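Local coordinates for cupin 2, conserved barrel domain protein (Novosphingobium aromaticivorans DSM 12444, PDB 3ES1) that is of unknown function but folds as a cupin, a beta barrel domain that here assembles with a second copy of itself, at residues Leu6-Leu11 with Pro36-Pro41; Gly43-Leu48 with Arg82-Leu87; Arg96-Asp101 with Ala154-His159; Leu112-Gly117 with Arg131-Leu136. One frame throughout, in Å; residues are numbered along the deposited sequence.

Contact 1: residues Leu6-Leu11 with Pro36-Pro41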
loop_
_atom_site.group_PDB
_atom_site.type_symbol
_atom_site.label_atom_id
_atom_site.label_comp_id
_atom_site.label_asym_id
_atom_site.label_seq_id
_atom_site.Cartn_x
_atom_site.Cartn_y
_atom_site.Cartn_z
ATOM N N LEU A 6 -15.936 14.359 -9.583
ATOM C CA LEU A 6 -15.261 13.327 -10.376
ATOM C C LEU A 6 -13.806 13.726 -10.581
ATOM O O LEU A 6 -13.475 14.891 -10.717
ATOM C CB LEU A 6 -15.952 13.203 -11.744
ATOM C CG LEU A 6 -16.011 11.882 -12.445
ATOM C CD1 LEU A 6 -16.652 10.837 -11.532
ATOM C CD2 LEU A 6 -16.788 12.119 -13.799
ATOM N N SER A 7 -12.927 12.729 -10.557
ATOM C CA SER A 7 -11.505 12.924 -10.872
ATOM C C SER A 7 -11.296 13.396 -12.314
ATOM O O SER A 7 -12.126 13.184 -13.221
ATOM C CB SER A 7 -10.727 11.622 -10.655
ATOM O OG SER A 7 -10.788 11.182 -9.297
ATOM N N ASP A 8 -10.170 14.061 -12.515
ATOM C CA ASP A 8 -9.836 14.597 -13.848
ATOM C C ASP A 8 -9.639 13.449 -14.858
ATOM O O ASP A 8 -9.577 13.676 -16.056
ATOM C CB ASP A 8 -8.601 15.506 -13.808
ATOM C CG ASP A 8 -8.870 16.840 -13.093
ATOM O OD1 ASP A 8 -10.046 17.175 -12.875
ATOM O OD2 ASP A 8 -7.904 17.564 -12.744
ATOM N N SER A 9 -9.516 12.215 -14.351
ATOM C CA SER A 9 -9.351 11.018 -15.195
ATOM C C SER A 9 -10.710 10.444 -15.551
ATOM O O SER A 9 -10.817 9.501 -16.329
ATOM C CB SER A 9 -8.616 9.934 -14.421
ATOM O OG SER A 9 -9.321 9.714 -13.203
ATOM N N GLY A 10 -11.742 11.016 -14.952
ATOM C CA GLY A 10 -13.122 10.502 -15.108
ATOM C C GLY A 10 -13.530 9.411 -14.147
ATOM O O GLY A 10 -14.690 8.923 -14.177
ATOM N N LEU A 11 -12.585 9.050 -13.298
ATOM C CA LEU A 11 -12.803 8.056 -12.211
ATOM C C LEU A 11 -13.275 8.707 -10.899
ATOM O O LEU A 11 -13.102 9.907 -10.693
ATOM C CB LEU A 11 -11.519 7.276 -11.963
ATOM C CG LEU A 11 -10.995 6.416 -13.103
ATOM C CD1 LEU A 11 -9.670 5.755 -12.730
ATOM C CD2 LEU A 11 -12.034 5.356 -13.431
ATOM N N PRO A 36 -10.922 14.282 -5.344
ATOM C CA PRO A 36 -10.550 13.807 -6.675
ATOM C C PRO A 36 -9.059 13.741 -6.910
ATOM O O PRO A 36 -8.309 14.507 -6.337
ATOM C CB PRO A 36 -11.182 14.864 -7.595
ATOM C CG PRO A 36 -11.132 16.128 -6.773
ATOM C CD PRO A 36 -11.493 15.645 -5.386
ATOM N N THR A 37 -8.643 12.823 -7.780
ATOM C CA THR A 37 -7.316 12.928 -8.390
ATOM C C THR A 37 -7.383 14.092 -9.404
ATOM O O THR A 37 -8.399 14.358 -10.030
ATOM C CB THR A 37 -6.789 11.600 -9.045
ATOM O OG1 THR A 37 -7.517 11.304 -10.259
ATOM C CG2 THR A 37 -6.800 10.385 -8.041
ATOM N N ARG A 38 -6.277 14.810 -9.492
ATOM C CA ARG A 38 -6.149 15.977 -10.371
ATOM C C ARG A 38 -5.004 15.856 -11.377
ATOM O O ARG A 38 -3.934 15.258 -11.138
ATOM C CB ARG A 38 -5.982 17.241 -9.525
ATOM C CG ARG A 38 -7.139 17.502 -8.509
ATOM C CD ARG A 38 -8.457 17.566 -9.211
ATOM N NE ARG A 38 -8.536 18.722 -10.076
ATOM C CZ ARG A 38 -8.869 19.929 -9.647
ATOM N NH1 ARG A 38 -9.116 20.095 -8.354
ATOM N NH2 ARG A 38 -8.931 20.954 -10.496
HETATM N N MSE A 39 -5.251 16.468 -12.521
HETATM C CA MSE A 39 -4.354 16.423 -13.682
HETATM C C MSE A 39 -3.004 17.045 -13.384
HETATM O O MSE A 39 -2.892 18.083 -12.741
HETATM C CB MSE A 39 -4.984 17.133 -14.901
HETATM C CG MSE A 39 -4.407 16.669 -16.205
HETATM SE SE MSE A 39 -4.926 14.862 -16.730
HETATM C CE MSE A 39 -6.733 15.175 -17.351
ATOM N N ILE A 40 -1.962 16.364 -13.824
ATOM C CA ILE A 40 -0.602 16.947 -13.800
ATOM C C ILE A 40 -0.395 17.751 -15.113
ATOM O O ILE A 40 -1.127 17.542 -16.110
ATOM C CB ILE A 40 0.519 15.887 -13.627
ATOM C CG1 ILE A 40 0.603 14.964 -14.865
ATOM C CG2 ILE A 40 0.370 15.084 -12.302
ATOM C CD1 ILE A 40 1.522 13.839 -14.647
ATOM N N PRO A 41 0.599 18.666 -15.126
ATOM C CA PRO A 41 0.769 19.537 -16.309
ATOM C C PRO A 41 0.915 18.834 -17.651
ATOM O O PRO A 41 0.385 19.321 -18.649
ATOM C CB PRO A 41 2.011 20.361 -15.947
ATOM C CG PRO A 41 1.868 20.527 -14.458
ATOM C CD PRO A 41 1.418 19.137 -14.003
HETATM O O HOH W 1 -7.021 19.951 -12.790
#

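Contact 2: residues Gly43-Leu48 with Arg82-Leu87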
loop_
_atom_site.group_PDB
_atom_site.type_symbol
_atom_site.label_atom_id
_atom_site.label_comp_id
_atom_site.label_asym_id
_atom_site.label_seq_id
_atom_site.Cartn_x
_atom_site.Cartn_y
_atom_site.Cartn_z
ATOM N N GLY A 43 -0.474 16.221 -18.754
ATOM C CA GLY A 43 -1.739 15.615 -19.164
ATOM C C GLY A 43 -1.715 14.094 -19.291
ATOM O O GLY A 43 -2.644 13.504 -19.767
ATOM N N ASP A 44 -0.648 13.469 -18.837
ATOM C CA ASP A 44 -0.498 12.000 -18.917
ATOM C C ASP A 44 -1.189 11.211 -17.806
ATOM O O ASP A 44 -1.530 10.049 -17.996
ATOM C CB ASP A 44 0.974 11.623 -18.968
ATOM C CG ASP A 44 1.670 12.176 -20.237
ATOM O OD1 ASP A 44 1.063 12.094 -21.301
ATOM O OD2 ASP A 44 2.771 12.698 -20.138
ATOM N N ALA A 45 -1.351 11.868 -16.665
ATOM C CA ALA A 45 -1.853 11.244 -15.418
ATOM C C ALA A 45 -2.585 12.268 -14.535
ATOM O O ALA A 45 -2.396 13.482 -14.652
ATOM C CB ALA A 45 -0.702 10.549 -14.599
ATOM N N SER A 46 -3.498 11.736 -13.733
ATOM C CA SER A 46 -4.258 12.517 -12.752
ATOM C C SER A 46 -3.947 11.844 -11.399
ATOM O O SER A 46 -4.032 10.626 -11.271
ATOM C CB SER A 46 -5.723 12.444 -13.141
ATOM O OG SER A 46 -6.538 13.230 -12.325
ATOM N N PHE A 47 -3.517 12.619 -10.420
ATOM C CA PHE A 47 -3.005 12.036 -9.167
ATOM C C PHE A 47 -3.572 12.627 -7.872
ATOM O O PHE A 47 -4.143 13.709 -7.853
ATOM C CB PHE A 47 -1.462 12.089 -9.154
ATOM C CG PHE A 47 -0.894 13.322 -8.524
ATOM C CD1 PHE A 47 -1.027 14.561 -9.118
ATOM C CD2 PHE A 47 -0.220 13.234 -7.336
ATOM C CE1 PHE A 47 -0.517 15.685 -8.493
ATOM C CE2 PHE A 47 0.286 14.344 -6.722
ATOM C CZ PHE A 47 0.166 15.556 -7.294
ATOM N N LEU A 48 -3.408 11.849 -6.779
ATOM C CA LEU A 48 -3.729 12.312 -5.432
ATOM C C LEU A 48 -2.787 11.783 -4.414
ATOM O O LEU A 48 -2.702 10.570 -4.240
ATOM C CB LEU A 48 -5.166 11.914 -5.039
ATOM C CG LEU A 48 -5.754 12.235 -3.658
ATOM C CD1 LEU A 48 -5.898 13.765 -3.428
ATOM C CD2 LEU A 48 -7.112 11.531 -3.420
ATOM N N ARG A 82 0.264 7.452 -2.563
ATOM C CA ARG A 82 -0.505 8.271 -3.497
ATOM C C ARG A 82 -1.258 7.400 -4.476
ATOM O O ARG A 82 -0.909 6.221 -4.700
ATOM C CB ARG A 82 0.425 9.275 -4.215
ATOM C CG ARG A 82 1.436 8.628 -5.102
ATOM C CD ARG A 82 2.229 9.655 -5.864
ATOM N NE ARG A 82 3.368 8.997 -6.462
ATOM C CZ ARG A 82 4.627 9.188 -6.093
ATOM N NH1 ARG A 82 4.934 10.077 -5.177
ATOM N NH2 ARG A 82 5.579 8.516 -6.709
ATOM N N VAL A 83 -2.304 7.993 -5.057
ATOM C CA VAL A 83 -3.091 7.393 -6.107
ATOM C C VAL A 83 -2.775 8.073 -7.458
ATOM O O VAL A 83 -2.807 9.311 -7.591
ATOM C CB VAL A 83 -4.612 7.464 -5.780
ATOM C CG1 VAL A 83 -5.435 6.914 -6.945
ATOM C CG2 VAL A 83 -4.952 6.780 -4.462
ATOM N N VAL A 84 -2.434 7.247 -8.429
ATOM C CA VAL A 84 -2.078 7.723 -9.810
ATOM C C VAL A 84 -3.009 7.089 -10.830
ATOM O O VAL A 84 -3.146 5.859 -10.914
ATOM C CB VAL A 84 -0.577 7.478 -10.199
ATOM C CG1 VAL A 84 -0.257 8.019 -11.599
ATOM C CG2 VAL A 84 0.348 8.160 -9.185
ATOM N N ASP A 85 -3.673 7.959 -11.583
ATOM C CA ASP A 85 -4.551 7.525 -12.691
ATOM C C ASP A 85 -3.836 7.795 -13.980
ATOM O O ASP A 85 -3.680 8.946 -14.395
ATOM C CB ASP A 85 -5.869 8.282 -12.706
ATOM C CG ASP A 85 -6.699 8.077 -11.441
ATOM O OD1 ASP A 85 -6.404 7.179 -10.619
ATOM O OD2 ASP A 85 -7.703 8.803 -11.298
HETATM N N MSE A 86 -3.400 6.705 -14.600
HETATM C CA MSE A 86 -2.715 6.738 -15.897
HETATM C C MSE A 86 -3.790 6.826 -16.970
HETATM O O MSE A 86 -4.716 6.010 -17.017
HETATM C CB MSE A 86 -1.850 5.488 -16.126
HETATM C CG MSE A 86 -0.639 5.291 -15.183
HETATM SE SE MSE A 86 0.574 6.801 -15.094
HETATM C CE MSE A 86 1.595 6.664 -16.716
ATOM N N LEU A 87 -3.676 7.842 -17.813
ATOM C CA LEU A 87 -4.696 8.090 -18.855
ATOM C C LEU A 87 -4.474 7.226 -20.094
ATOM O O LEU A 87 -3.353 6.774 -20.350
ATOM C CB LEU A 87 -4.777 9.588 -19.216
ATOM C CG LEU A 87 -5.665 10.520 -18.341
ATOM C CD1 LEU A 87 -5.526 10.343 -16.901
ATOM C CD2 LEU A 87 -5.446 11.957 -18.644
#

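Contact 3: residues Arg96-Asp101 with Ala154-His159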
loop_
_atom_site.group_PDB
_atom_site.type_symbol
_atom_site.label_atom_id
_atom_site.label_comp_id
_atom_site.label_asym_id
_atom_site.label_seq_id
_atom_site.Cartn_x
_atom_site.Cartn_y
_atom_site.Cartn_z
ATOM N N ARG A 96 14.146 5.902 -11.924
ATOM C CA ARG A 96 14.490 5.026 -10.803
ATOM C C ARG A 96 14.485 5.840 -9.533
ATOM O O ARG A 96 14.890 6.973 -9.544
ATOM C CB ARG A 96 15.899 4.474 -11.005
ATOM C CG ARG A 96 16.408 3.564 -9.943
ATOM C CD ARG A 96 17.888 3.347 -10.110
ATOM N NE ARG A 96 18.200 2.781 -11.401
ATOM C CZ ARG A 96 19.044 3.296 -12.283
ATOM N NH1 ARG A 96 19.703 4.410 -12.038
ATOM N NH2 ARG A 96 19.229 2.673 -13.438
ATOM N N THR A 97 14.014 5.252 -8.440
ATOM C CA THR A 97 14.002 5.924 -7.127
ATOM C C THR A 97 14.658 5.035 -6.078
ATOM O O THR A 97 14.742 3.804 -6.226
ATOM C CB THR A 97 12.553 6.321 -6.632
ATOM O OG1 THR A 97 11.724 5.141 -6.493
ATOM C CG2 THR A 97 11.841 7.320 -7.612
ATOM N N ASN A 98 15.067 5.700 -5.011
ATOM C CA ASN A 98 15.648 5.052 -3.820
ATOM C C ASN A 98 14.575 4.649 -2.804
ATOM O O ASN A 98 14.370 5.256 -1.728
ATOM C CB ASN A 98 16.743 5.911 -3.201
ATOM C CG ASN A 98 17.935 6.064 -4.107
ATOM O OD1 ASN A 98 18.131 5.289 -5.030
ATOM N ND2 ASN A 98 18.731 7.059 -3.853
ATOM N N SER A 99 13.904 3.583 -3.194
ATOM C CA SER A 99 12.726 3.107 -2.504
ATOM C C SER A 99 12.347 1.720 -2.971
ATOM O O SER A 99 12.728 1.276 -4.052
ATOM C CB SER A 99 11.546 4.057 -2.767
ATOM O OG SER A 99 11.210 4.123 -4.154
ATOM N N ILE A 100 11.586 1.054 -2.126
ATOM C CA ILE A 100 10.793 -0.102 -2.555
ATOM C C ILE A 100 9.363 0.389 -2.574
ATOM O O ILE A 100 8.938 1.102 -1.689
ATOM C CB ILE A 100 10.988 -1.366 -1.632
ATOM C CG1 ILE A 100 10.377 -2.634 -2.253
ATOM C CG2 ILE A 100 10.474 -1.188 -0.165
ATOM C CD1 ILE A 100 10.690 -3.944 -1.452
ATOM N N ASP A 101 8.650 0.054 -3.635
ATOM C CA ASP A 101 7.279 0.467 -3.806
ATOM C C ASP A 101 6.323 -0.702 -3.964
ATOM O O ASP A 101 6.607 -1.609 -4.664
ATOM C CB ASP A 101 7.097 1.366 -5.020
ATOM C CG ASP A 101 8.285 2.214 -5.314
ATOM O OD1 ASP A 101 8.766 2.846 -4.397
ATOM O OD2 ASP A 101 8.662 2.216 -6.461
ATOM N N ALA A 154 14.549 3.357 0.711
ATOM C CA ALA A 154 15.658 2.390 0.739
ATOM C C ALA A 154 16.896 3.068 0.169
ATOM O O ALA A 154 16.797 4.007 -0.638
ATOM C CB ALA A 154 15.339 1.082 -0.033
ATOM N N PRO A 155 18.069 2.635 0.616
ATOM C CA PRO A 155 19.278 3.141 -0.021
ATOM C C PRO A 155 19.325 2.853 -1.526
ATOM O O PRO A 155 18.636 1.961 -2.069
ATOM C CB PRO A 155 20.409 2.405 0.711
ATOM C CG PRO A 155 19.798 1.790 1.901
ATOM C CD PRO A 155 18.339 1.661 1.673
ATOM N N ALA A 156 20.182 3.602 -2.174
ATOM C CA ALA A 156 20.510 3.333 -3.548
ATOM C C ALA A 156 20.921 1.904 -3.680
ATOM O O ALA A 156 21.592 1.328 -2.813
ATOM C CB ALA A 156 21.639 4.288 -4.054
ATOM N N TYR A 157 20.485 1.356 -4.800
ATOM C CA TYR A 157 20.809 0.016 -5.194
ATOM C C TYR A 157 22.295 0.001 -5.519
ATOM O O TYR A 157 22.820 0.889 -6.219
ATOM C CB TYR A 157 19.973 -0.462 -6.404
ATOM C CG TYR A 157 20.423 -1.828 -6.861
ATOM C CD1 TYR A 157 20.029 -2.967 -6.160
ATOM C CD2 TYR A 157 21.312 -1.983 -7.926
ATOM C CE1 TYR A 157 20.455 -4.224 -6.546
ATOM C CE2 TYR A 157 21.768 -3.249 -8.303
ATOM C CZ TYR A 157 21.312 -4.357 -7.615
ATOM O OH TYR A 157 21.784 -5.614 -7.941
ATOM N N LEU A 158 22.941 -1.032 -5.004
ATOM C CA LEU A 158 24.380 -1.280 -5.220
ATOM C C LEU A 158 24.638 -2.393 -6.250
ATOM O O LEU A 158 24.314 -3.573 -6.063
ATOM C CB LEU A 158 25.097 -1.589 -3.895
ATOM C CG LEU A 158 25.183 -0.467 -2.849
ATOM C CD1 LEU A 158 25.927 -0.911 -1.566
ATOM C CD2 LEU A 158 25.800 0.762 -3.446
ATOM N N HIS A 159 25.243 -1.981 -7.350
ATOM C CA HIS A 159 25.757 -2.896 -8.370
ATOM C C HIS A 159 27.285 -2.959 -8.327
ATOM O O HIS A 159 27.958 -1.959 -8.531
ATOM C CB HIS A 159 25.318 -2.432 -9.743
ATOM C CG HIS A 159 25.813 -3.291 -10.855
ATOM N ND1 HIS A 159 25.448 -4.607 -10.980
ATOM C CD2 HIS A 159 26.636 -3.027 -11.894
ATOM C CE1 HIS A 159 26.032 -5.124 -12.045
ATOM N NE2 HIS A 159 26.769 -4.192 -12.608
HETATM O O HOH W 2 19.287 3.090 -6.915
#

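Contact 4: residues Leu112-Gly117 with Arg131-Leu136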
loop_
_atom_site.group_PDB
_atom_site.type_symbol
_atom_site.label_atom_id
_atom_site.label_comp_id
_atom_site.label_asym_id
_atom_site.label_seq_id
_atom_site.Cartn_x
_atom_site.Cartn_y
_atom_site.Cartn_z
ATOM N N LEU A 112 3.890 -2.355 -17.391
ATOM C CA LEU A 112 5.123 -1.984 -16.705
ATOM C C LEU A 112 6.290 -2.308 -17.594
ATOM O O LEU A 112 6.524 -3.471 -17.931
ATOM C CB LEU A 112 5.247 -2.732 -15.392
ATOM C CG LEU A 112 6.538 -2.673 -14.580
ATOM C CD1 LEU A 112 6.908 -1.215 -14.225
ATOM C CD2 LEU A 112 6.407 -3.470 -13.345
ATOM N N GLU A 113 7.059 -1.272 -17.899
ATOM C CA GLU A 113 8.290 -1.415 -18.688
ATOM C C GLU A 113 9.516 -1.097 -17.841
ATOM O O GLU A 113 9.579 -0.048 -17.173
ATOM C CB GLU A 113 8.264 -0.514 -19.922
ATOM C CG GLU A 113 9.493 -0.689 -20.801
ATOM C CD GLU A 113 9.452 0.092 -22.104
ATOM O OE1 GLU A 113 8.331 0.345 -22.634
ATOM O OE2 GLU A 113 10.568 0.408 -22.619
ATOM N N LEU A 114 10.486 -2.010 -17.915
ATOM C CA LEU A 114 11.753 -1.897 -17.192
ATOM C C LEU A 114 12.871 -1.584 -18.173
ATOM O O LEU A 114 12.652 -0.844 -19.109
ATOM C CB LEU A 114 12.041 -3.158 -16.404
ATOM C CG LEU A 114 10.924 -3.597 -15.435
ATOM C CD1 LEU A 114 11.346 -4.820 -14.672
ATOM C CD2 LEU A 114 10.562 -2.544 -14.435
ATOM N N ASP A 115 14.059 -2.158 -17.975
ATOM C CA ASP A 115 15.212 -1.821 -18.841
ATOM C C ASP A 115 15.105 -2.576 -20.163
ATOM O O ASP A 115 14.562 -3.678 -20.267
ATOM C CB ASP A 115 16.610 -2.079 -18.166
ATOM C CG ASP A 115 17.085 -0.923 -17.257
ATOM O OD1 ASP A 115 16.788 0.258 -17.545
ATOM O OD2 ASP A 115 17.819 -1.156 -16.241
ATOM N N ASP A 116 15.697 -1.968 -21.184
ATOM C CA ASP A 116 15.957 -2.657 -22.443
ATOM C C ASP A 116 14.725 -3.262 -23.089
ATOM O O ASP A 116 14.802 -4.318 -23.701
ATOM C CB ASP A 116 17.044 -3.735 -22.239
ATOM C CG ASP A 116 18.306 -3.144 -21.631
ATOM O OD1 ASP A 116 18.642 -2.027 -22.057
ATOM O OD2 ASP A 116 18.876 -3.705 -20.679
ATOM N N GLY A 117 13.598 -2.571 -22.922
ATOM C CA GLY A 117 12.349 -2.914 -23.580
ATOM C C GLY A 117 11.549 -4.004 -22.863
ATOM O O GLY A 117 10.488 -4.391 -23.322
ATOM N N ARG A 131 11.477 -2.992 -6.787
ATOM C CA ARG A 131 12.678 -3.087 -5.928
ATOM C C ARG A 131 13.825 -2.165 -6.407
ATOM O O ARG A 131 14.957 -2.595 -6.607
ATOM C CB ARG A 131 13.095 -4.556 -5.768
ATOM C CG ARG A 131 12.036 -5.383 -4.994
ATOM C CD ARG A 131 12.375 -6.838 -4.890
ATOM N NE ARG A 131 13.696 -7.002 -4.278
ATOM C CZ ARG A 131 14.792 -7.322 -4.938
ATOM N NH1 ARG A 131 14.758 -7.497 -6.244
ATOM N NH2 ARG A 131 15.939 -7.425 -4.286
ATOM N N GLY A 132 13.473 -0.889 -6.512
ATOM C CA GLY A 132 14.420 0.234 -6.792
ATOM C C GLY A 132 14.895 0.231 -8.228
ATOM O O GLY A 132 15.971 0.697 -8.594
ATOM N N THR A 133 14.029 -0.307 -9.054
ATOM C CA THR A 133 14.282 -0.450 -10.494
ATOM C C THR A 133 13.840 0.697 -11.386
ATOM O O THR A 133 12.739 1.273 -11.244
ATOM C CB THR A 133 13.628 -1.747 -10.978
ATOM O OG1 THR A 133 12.354 -1.892 -10.363
ATOM C CG2 THR A 133 14.498 -2.994 -10.578
ATOM N N ASN A 134 14.702 0.984 -12.350
ATOM C CA ASN A 134 14.327 1.822 -13.500
ATOM C C ASN A 134 13.071 1.271 -14.188
ATOM O O ASN A 134 12.977 0.071 -14.488
ATOM C CB ASN A 134 15.494 1.926 -14.496
ATOM C CG ASN A 134 15.365 3.104 -15.394
ATOM O OD1 ASN A 134 14.868 4.182 -14.988
ATOM N ND2 ASN A 134 15.817 2.933 -16.646
ATOM N N HIS A 135 12.080 2.130 -14.344
ATOM C CA HIS A 135 10.774 1.743 -14.955
ATOM C C HIS A 135 9.948 2.912 -15.485
ATOM O O HIS A 135 10.123 4.077 -15.097
ATOM C CB HIS A 135 9.895 1.028 -13.908
ATOM C CG HIS A 135 9.461 1.949 -12.812
ATOM N ND1 HIS A 135 10.320 2.335 -11.804
ATOM C CD2 HIS A 135 8.342 2.704 -12.668
ATOM C CE1 HIS A 135 9.700 3.200 -11.015
ATOM N NE2 HIS A 135 8.513 3.463 -11.535
ATOM N N LEU A 136 8.969 2.566 -16.315
ATOM C CA LEU A 136 7.856 3.477 -16.649
ATOM C C LEU A 136 6.541 2.694 -16.630
ATOM O O LEU A 136 6.518 1.456 -16.730
ATOM C CB LEU A 136 8.082 4.162 -18.038
ATOM C CG LEU A 136 8.077 3.353 -19.348
ATOM C CD1 LEU A 136 6.629 2.959 -19.796
ATOM C CD2 LEU A 136 8.758 4.121 -20.447
#

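Contact 1: residues Leu6-Leu11 with Pro36-Pro41
The carboxylate of Asp8 reaches across to Arg38 and Met39 at the end of strand 27-39, where its OD2 gathers two donors. This is the N-terminal arm of a cupin-like barrel: a type I turn from Ser7 to Gly10 lays the chain beside the end of that strand. The backbone N-H of Met39 reaches Asp8 OD2 on its anti side at 2.9 Å. Arg38 NE comes to the same oxygen from above the carboxylate plane, at 3.0 Å, and completes a salt bridge. Bends at chi2 (-57°) and chi3 (-67°) bring NE round to the acid; OD2 lies in the guanidinium plane while the two flat groups stand almost perpendicular, 85° apart. One backbone bond steadies the turn on the strand, from Asp8 N to Thr37 O at 3.1 Å, and the hydroxyl of Ser7 adds a second tie, accepting from Thr37 N at 3.1 Å. The hydroxyls of Ser9 and Thr37 both bond to Asp85 OD2 on strand 79-86, tying the arm to the sheet as well as to its neighbour strand. The bent chain of Met39, a selenomethionine, curls back until its CE lies 3.5 Å from Asp8 O.

Contact 2: residues Gly43-Leu48 with Arg82-Leu87
The flat groups that meet between Gly43-Leu48 and Arg82-Leu87 are peptide groups, linked by hydrogen bonds, while the ring of Phe47 stays off the neighbouring strand; its CB lies 3.5 Å from Val83 O and 4.3 Å from Val84 CG2. Ser46 N and Leu48 N donate to Asp85 O and Val83 O. In return Asp85 N reaches Ser46 O at 2.7 Å, and Val83 N reaches Leu48 O at 2.7 Å. The result is a regular antiparallel ladder, with Ser46-Asp85 and Leu48-Val83 as hydrogen-bonded pairs. On the face of Ala45, Phe47, Val84 and Met86, Ala45 CB touches Val84 CG1 at 3.9 Å. Past the ladder, Leu87 N bonds to Asp44 O and its two methyls spread over the other segment, CD2 3.4 Å from Gly43 O and CD1 4.0 Å from Ser46 N. Cutting Leu87 back to an alanine removes both methyls and is likely to open a gap beside Gly43 and Ala45. On the face of Ser46, Leu48, Val83 and Asp85, Asp85 CG stands anti to its carbonyl carbon (chi1 -61°), which lets OD1 form a salt bridge with Arg146 while OD2 serves Ser9 and Thr37. Strands 45-53 and 79-86 run side by side in the large cupin sheet, between strands 27-39 and 145-153.

Contact 3: residues Arg96-Asp101 with Ala154-His159
Asn98, the centre of an inverse gamma turn, presents its carbonyl to the backbone of Ala154, whose N donates to Asn98 O at 3.1 Å in a nearly linear bond (172°). The N-H arrives above the carbonyl plane, 50° out of it, and not on a lone pair. Ala154 O comes as close as 2.9 Å to Asn98 O, but two acceptors cannot bond, so this is only a close approach. The side chain of Asn98 leans across to the other segment: with CG anti to the carbonyl carbon (chi1 -65°), its amide lies alongside Ala156, OD1 3.4 Å from Ala156 CA. Water 2 extends this reach: it donates to Asn98 OD1 and accepts from Tyr157 N at 3.0 Å. Both segments belong to the end of the cupin barrel where strand 99-107 begins and strand 145-153 has just finished, the two being neighbours in the large sheet, and Ile100 keeps up the pairing through its backbone bonds to Ile152. Within the first segment Ser99 OG donates to Asp101 OD1 at 2.8 Å, on the syn lone pair of that oxygen. Ala154 CB lies 4.1 Å from Ser99 CA. The second subunit closes over this end: Asn60 of that chain bonds to Ser99 O, His21 of that chain stacks on the ring of Tyr157, and Ala58 of that chain packs against Ile100 and Pro155.

Contact 4: residues Leu112-Gly117 with Arg131-Leu136
With Asn134 CG turned anti to the backbone N (chi1 -160°) and Asp115 CG anti to the carbonyl carbon (chi1 -83°), the amide and the carboxylate meet across the chain. Asn134 ND2 donates to Asp115 OD1 at 3.0 Å, almost straight at 174°, on the syn side of that oxygen and in the plane of the amide. The other oxygen, OD2, accepts from Ala27 N of the second subunit. Without the carboxylate of Asp115, as with a leucine in its place, Asn134 ND2 and that backbone N would probably both lose their acceptor, weakening the tie between the subunits here. Next to this polar pair Glu113 and Leu136 form an antiparallel hydrogen-bonded pair: Leu136 N reaches Glu113 O at 2.8 Å and Glu113 N reaches Leu136 O at 3.0 Å. Their side chains share one face, where Leu136 CD1 rests 3.8 Å from Glu113 CB, while the acid end of Glu113 pairs with Arg138. Leu112 CD1 and Leu114 CD2 each lie 3.7 Å from His135 CB, both methyls against the same side of it. The imidazole is fixed in rotation by ND1, which donates in the ring plane to Thr133 O at 2.7 Å; His95 and Trp137 meet the ring as well. The bridge belongs to the small three-stranded sheet, in which strand 110-113 lies between strands 119-122 and 136-138, and the loop from strand 127-130 into strand 136-138 packs against it, with the second subunit covering Leu112, Leu114 and Thr133.

From the N terminus, contact 1 closes a loop over strands 14-21 and most of 27-39, and contact 2 then closes the next, from strand 45-53 to 79-86. The two are in series and touch through side chains of the N-terminal arm and strand 79-86. Contact 3 closes a longer loop between the start of strand 99-107 and the chain after 145-153, and contact 4 lies wholly within it; none cross. These last two also touch, Arg96 packing against Gly132, and both face the second subunit. Contacts 1 and 3 stand on opposite sides of the chain's centre, about 29 Å between centres.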